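Local structure of 27kDa outer membrane protein (Silicibacter pomeroyi, 3GYK) at residues A40-V54 / F158-R172. The protein probably acts as a thiol-disulfide oxidoreductase, the chain here being its DsbA-like thioredoxin domain. Sequence-based numbering, arbitrary orientation. Where two conformers were deposited one is given.
Sequences AMAEVQGLVDADPNV and FVEQSQLQDAVDRAR
The carboxylate of Asp-51, just past the end of helix 35-50, is gripped by four N-H groups. Arg-172 meets it end-on: NH1 lies 2.8 Å from Asp-51 OD2 on the syn lone pair, and NH2 reaches OD1 at 3.0 Å. The anti lone pair of Asp-51 OD2 takes a nearly straight bond (168°) from Gln-165 NE2 at 2.9 Å, while the backbone N of Asn-53 closes an Asx turn on OD1. The bend at chi2 (69°) turns the amide of Gln-165 toward Asp-51, and the amide and carboxylate planes are nearly coplanar; Arg-172 also forms a salt bridge with Asp-23 through NE. Near the start of helix 161-174, Glu-43 OE1 accepts from Gln-161 N at 2.7 Å, and a water links this oxygen to Gln-161 OE1. Segments 40-50 and 161-172 cross at -47° by knobs-into-holes: Leu-47 sits among Gln-161, Leu-164, Gln-165 and Val-168, and the extended Gln-161 lays its amide against Gly-46. Two helices on one face of the thioredoxin sheet are thus held by one carboxylate near the start of helix 161-174 and another just past the end of helix 35-50, and the donors around Asp-51 would probably stabilise its negative charge despite burial.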
loop_
_atom_site.group_PDB
_atom_site.type_symbol
_atom_site.label_atom_id
_atom_site.label_comp_id
_atom_site.label_asym_id
_atom_site.label_seq_id
_atom_site.Cartn_x
_atom_site.Cartn_y
_atom_site.Cartn_z
ATOM N N ALA A 40 -10.798 1.742 3.614
ATOM C CA ALA A 40 -9.874 2.875 3.540
ATOM C C ALA A 40 -9.557 3.252 2.083
ATOM O O ALA A 40 -9.175 4.381 1.825
ATOM C CB ALA A 40 -8.557 2.570 4.300
HETATM N N MSE A 41 -9.727 2.324 1.142
HETATM C CA MSE A 41 -9.356 2.616 -0.265
HETATM C C MSE A 41 -10.004 3.892 -0.790
HETATM O O MSE A 41 -9.307 4.758 -1.328
HETATM C CB MSE A 41 -9.691 1.432 -1.191
HETATM C CG MSE A 41 -9.441 1.766 -2.636
HETATM SE SE MSE A 41 -10.102 0.382 -3.794
HETATM C CE MSE A 41 -11.910 1.000 -3.998
ATOM N N ALA A 42 -11.321 4.026 -0.618
ATOM C CA ALA A 42 -11.998 5.223 -1.099
ATOM C C ALA A 42 -11.569 6.513 -0.379
ATOM O O ALA A 42 -11.597 7.592 -0.996
ATOM C CB ALA A 42 -13.525 5.058 -1.060
ATOM N N GLU A 43 -11.184 6.394 0.901
ATOM C CA GLU A 43 -10.711 7.525 1.711
ATOM C C GLU A 43 -9.354 8.014 1.216
ATOM O O GLU A 43 -9.161 9.227 1.036
ATOM C CB GLU A 43 -10.605 7.127 3.193
ATOM C CG GLU A 43 -11.910 6.511 3.729
ATOM C CD GLU A 43 -13.142 7.376 3.473
ATOM O OE1 GLU A 43 -13.092 8.614 3.658
ATOM O OE2 GLU A 43 -14.189 6.818 3.079
ATOM N N VAL A 44 -8.463 7.068 0.960
ATOM C CA VAL A 44 -7.112 7.379 0.441
ATOM C C VAL A 44 -7.214 7.914 -0.994
ATOM O O VAL A 44 -6.611 8.962 -1.317
ATOM C CB VAL A 44 -6.167 6.171 0.523
ATOM C CG1 VAL A 44 -4.777 6.511 -0.053
ATOM C CG2 VAL A 44 -6.000 5.696 1.974
ATOM N N GLN A 45 -8.017 7.262 -1.854
ATOM C CA GLN A 45 -8.243 7.813 -3.210
ATOM C C GLN A 45 -8.809 9.227 -3.151
ATOM O O GLN A 45 -8.416 10.109 -3.934
ATOM C CB GLN A 45 -9.209 6.944 -4.023
ATOM C CG GLN A 45 -8.659 5.607 -4.474
ATOM C CD GLN A 45 -9.677 4.803 -5.311
ATOM O OE1 GLN A 45 -10.880 4.954 -5.139
ATOM N NE2 GLN A 45 -9.192 3.944 -6.199
ATOM N N GLY A 46 -9.740 9.446 -2.227
ATOM C CA GLY A 46 -10.336 10.760 -2.036
ATOM C C GLY A 46 -9.300 11.804 -1.642
ATOM O O GLY A 46 -9.268 12.898 -2.209
ATOM N N LEU A 47 -8.461 11.457 -0.672
ATOM C CA LEU A 47 -7.376 12.342 -0.250
ATOM C C LEU A 47 -6.494 12.764 -1.437
ATOM O O LEU A 47 -6.284 13.952 -1.632
ATOM C CB LEU A 47 -6.518 11.665 0.814
ATOM C CG LEU A 47 -5.274 12.455 1.232
ATOM C CD1 LEU A 47 -5.682 13.655 2.078
ATOM C CD2 LEU A 47 -4.355 11.526 2.017
ATOM N N VAL A 48 -6.011 11.768 -2.184
ATOM C CA VAL A 48 -5.166 11.958 -3.372
ATOM C C VAL A 48 -5.827 12.802 -4.456
ATOM O O VAL A 48 -5.147 13.570 -5.161
ATOM C CB VAL A 48 -4.743 10.605 -3.978
ATOM C CG1 VAL A 48 -4.227 10.798 -5.389
ATOM C CG2 VAL A 48 -3.701 9.921 -3.095
ATOM N N ASP A 49 -7.148 12.688 -4.593
ATOM C CA ASP A 49 -7.878 13.492 -5.575
ATOM C C ASP A 49 -8.045 14.939 -5.127
ATOM O O ASP A 49 -8.073 15.850 -5.948
ATOM C CB ASP A 49 -9.269 12.903 -5.836
ATOM C CG ASP A 49 -9.205 11.564 -6.517
ATOM O OD1 ASP A 49 -8.095 11.171 -6.924
ATOM O OD2 ASP A 49 -10.250 10.893 -6.635
ATOM N N ALA A 50 -8.172 15.129 -3.819
ATOM C CA ALA A 50 -8.426 16.432 -3.235
ATOM C C ALA A 50 -7.147 17.241 -3.055
ATOM O O ALA A 50 -7.169 18.475 -3.159
ATOM C CB ALA A 50 -9.105 16.248 -1.889
ATOM N N ASP A 51 -6.049 16.540 -2.789
ATOM C CA ASP A 51 -4.783 17.163 -2.415
ATOM C C ASP A 51 -3.666 16.698 -3.349
ATOM O O ASP A 51 -3.101 15.615 -3.156
ATOM C CB ASP A 51 -4.416 16.807 -0.962
ATOM C CG ASP A 51 -3.319 17.715 -0.398
ATOM O OD1 ASP A 51 -2.428 18.139 -1.178
ATOM O OD2 ASP A 51 -3.360 18.023 0.827
ATOM N N PRO A 52 -3.341 17.529 -4.358
ATOM C CA PRO A 52 -2.343 17.149 -5.349
ATOM C C PRO A 52 -0.909 17.279 -4.832
ATOM O O PRO A 52 0.033 17.113 -5.610
ATOM C CB PRO A 52 -2.587 18.148 -6.488
ATOM C CG PRO A 52 -3.118 19.368 -5.832
ATOM C CD PRO A 52 -3.929 18.850 -4.635
ATOM N N ASN A 53 -0.744 17.592 -3.547
ATOM C CA ASN A 53 0.592 17.767 -2.976
ATOM C C ASN A 53 0.890 16.692 -1.924
ATOM O O ASN A 53 1.722 16.881 -1.029
ATOM C CB ASN A 53 0.736 19.197 -2.416
ATOM C CG ASN A 53 2.192 19.648 -2.307
ATOM O OD1 ASN A 53 3.078 19.141 -3.007
ATOM N ND2 ASN A 53 2.428 20.659 -1.477
ATOM N N VAL A 54 0.191 15.560 -2.031
ATOM C CA VAL A 54 0.374 14.410 -1.113
ATOM C C VAL A 54 1.059 13.301 -1.898
ATOM O O VAL A 54 0.651 12.944 -3.013
ATOM C CB VAL A 54 -0.978 13.908 -0.552
ATOM C CG1 VAL A 54 -0.828 12.531 0.128
ATOM C CG2 VAL A 54 -1.563 14.925 0.470
ATOM N N PHE A 158 -7.860 2.696 11.059
ATOM C CA PHE A 158 -8.708 3.220 9.996
ATOM C C PHE A 158 -8.976 4.712 10.238
ATOM O O PHE A 158 -9.225 5.124 11.366
ATOM C CB PHE A 158 -10.044 2.466 9.936
ATOM C CG PHE A 158 -11.024 3.094 8.967
ATOM C CD1 PHE A 158 -10.876 2.893 7.589
ATOM C CD2 PHE A 158 -12.061 3.892 9.430
ATOM C CE1 PHE A 158 -11.764 3.492 6.687
ATOM C CE2 PHE A 158 -12.962 4.495 8.532
ATOM C CZ PHE A 158 -12.805 4.291 7.164
ATOM N N VAL A 159 -8.919 5.510 9.173
ATOM C CA VAL A 159 -9.309 6.927 9.223
ATOM C C VAL A 159 -10.086 7.313 7.966
ATOM O O VAL A 159 -9.825 6.767 6.885
ATOM C CB VAL A 159 -8.094 7.899 9.383
ATOM C CG1 VAL A 159 -7.752 8.086 10.885
ATOM C CG2 VAL A 159 -6.873 7.423 8.565
ATOM N N GLU A 160 -11.024 8.249 8.130
ATOM C CA GLU A 160 -11.775 8.852 7.024
ATOM C C GLU A 160 -10.861 9.755 6.211
ATOM O O GLU A 160 -9.771 10.124 6.657
ATOM C CB GLU A 160 -12.932 9.708 7.565
ATOM C CG GLU A 160 -14.046 8.945 8.240
ATOM C CD GLU A 160 -15.132 9.865 8.749
ATOM O OE1 GLU A 160 -15.267 10.990 8.221
ATOM O OE2 GLU A 160 -15.846 9.468 9.685
ATOM N N GLN A 161 -11.323 10.144 5.026
ATOM C CA GLN A 161 -10.592 11.143 4.242
ATOM C C GLN A 161 -10.398 12.468 4.984
ATOM O O GLN A 161 -9.299 13.020 4.962
ATOM C CB GLN A 161 -11.289 11.411 2.925
ATOM C CG GLN A 161 -10.614 12.525 2.096
ATOM C CD GLN A 161 -11.424 12.867 0.848
ATOM O OE1 GLN A 161 -12.246 12.063 0.404
ATOM N NE2 GLN A 161 -11.213 14.070 0.288
ATOM N N SER A 162 -11.439 12.967 5.629
ATOM C CA SER A 162 -11.315 14.229 6.376
ATOM C C SER A 162 -10.254 14.133 7.483
ATOM O O SER A 162 -9.582 15.102 7.784
ATOM C CB SER A 162 -12.659 14.679 6.957
ATOM O OG SER A 162 -13.096 13.707 7.892
ATOM N N GLN A 163 -10.093 12.947 8.082
ATOM C CA GLN A 163 -9.089 12.780 9.132
ATOM C C GLN A 163 -7.687 12.701 8.565
ATOM O O GLN A 163 -6.733 13.258 9.134
ATOM C CB GLN A 163 -9.396 11.526 9.963
ATOM C CG GLN A 163 -10.701 11.637 10.730
ATOM C CD GLN A 163 -11.007 10.330 11.463
ATOM O OE1 GLN A 163 -11.278 9.295 10.833
ATOM N NE2 GLN A 163 -10.919 10.366 12.795
ATOM N N LEU A 164 -7.557 12.029 7.428
ATOM C CA LEU A 164 -6.294 12.027 6.694
ATOM C C LEU A 164 -5.931 13.477 6.299
ATOM O O LEU A 164 -4.788 13.901 6.482
ATOM C CB LEU A 164 -6.374 11.132 5.429
ATOM C CG LEU A 164 -6.327 9.634 5.797
ATOM C CD1 LEU A 164 -6.809 8.792 4.652
ATOM C CD2 LEU A 164 -4.915 9.201 6.206
ATOM N N GLN A 165 -6.902 14.219 5.772
ATOM C CA GLN A 165 -6.632 15.594 5.346
ATOM C C GLN A 165 -6.214 16.462 6.526
ATOM O O GLN A 165 -5.296 17.280 6.397
ATOM C CB GLN A 165 -7.838 16.201 4.613
ATOM C CG GLN A 165 -7.575 17.563 3.968
ATOM C CD GLN A 165 -6.622 17.436 2.789
ATOM O OE1 GLN A 165 -7.004 16.921 1.736
ATOM N NE2 GLN A 165 -5.374 17.873 2.968
ATOM N N ASP A 166 -6.874 16.289 7.671
ATOM C CA ASP A 166 -6.484 17.039 8.862
ATOM C C ASP A 166 -5.033 16.732 9.244
ATOM O O ASP A 166 -4.283 17.645 9.599
ATOM C CB ASP A 166 -7.415 16.747 10.037
ATOM C CG ASP A 166 -7.008 17.494 11.290
ATOM O OD1 ASP A 166 -6.940 18.734 11.242
ATOM O OD2 ASP A 166 -6.746 16.843 12.320
ATOM N N ALA A 167 -4.645 15.458 9.165
ATOM C CA ALA A 167 -3.284 15.043 9.523
ATOM C C ALA A 167 -2.280 15.661 8.551
ATOM O O ALA A 167 -1.208 16.151 8.954
ATOM C CB ALA A 167 -3.169 13.512 9.559
ATOM N N VAL A 168 -2.648 15.661 7.269
ATOM C CA VAL A 168 -1.809 16.268 6.244
ATOM C C VAL A 168 -1.672 17.772 6.517
ATOM O O VAL A 168 -0.555 18.328 6.492
ATOM C CB VAL A 168 -2.389 16.020 4.832
ATOM C CG1 VAL A 168 -1.756 16.962 3.785
ATOM C CG2 VAL A 168 -2.180 14.565 4.446
ATOM N N ASP A 169 -2.801 18.445 6.759
ATOM C CA ASP A 169 -2.762 19.900 6.998
ATOM C C ASP A 169 -1.898 20.239 8.220
ATOM O O ASP A 169 -1.147 21.222 8.220
ATOM C CB ASP A 169 -4.178 20.484 7.181
ATOM C CG ASP A 169 -5.033 20.394 5.906
ATOM O OD1 ASP A 169 -4.492 20.168 4.792
ATOM O OD2 ASP A 169 -6.265 20.550 6.030
ATOM N N ARG A 170 -2.020 19.425 9.264
ATOM C CA ARG A 170 -1.245 19.648 10.507
ATOM C C ARG A 170 0.253 19.498 10.260
ATOM O O ARG A 170 1.057 20.268 10.783
ATOM C CB ARG A 170 -1.697 18.681 11.614
ATOM C CG ARG A 170 -2.896 19.198 12.348
ATOM C CD ARG A 170 -3.496 18.181 13.329
ATOM N NE ARG A 170 -4.878 18.570 13.609
ATOM C CZ ARG A 170 -5.231 19.536 14.460
ATOM N NH1 ARG A 170 -4.308 20.208 15.150
ATOM N NH2 ARG A 170 -6.518 19.830 14.632
ATOM N N ALA A 171 0.606 18.507 9.445
ATOM C CA ALA A 171 1.995 18.260 9.082
ATOM C C ALA A 171 2.577 19.460 8.364
ATOM O O ALA A 171 3.712 19.869 8.630
ATOM C CB ALA A 171 2.117 16.967 8.216
ATOM N N ARG A 172 1.782 20.063 7.480
ATOM C CA ARG A 172 2.253 21.241 6.749
ATOM C C ARG A 172 2.423 22.419 7.682
ATOM O O ARG A 172 3.393 23.166 7.563
ATOM C CB ARG A 172 1.302 21.608 5.612
ATOM C CG ARG A 172 1.300 20.570 4.539
ATOM C CD ARG A 172 0.644 21.071 3.263
ATOM N NE ARG A 172 0.705 20.027 2.242
ATOM C CZ ARG A 172 -0.363 19.477 1.666
ATOM N NH1 ARG A 172 -1.587 19.918 1.958
ATOM N NH2 ARG A 172 -0.201 18.536 0.748
HETATM O O HOH W 1 -14.245 9.965 1.054
#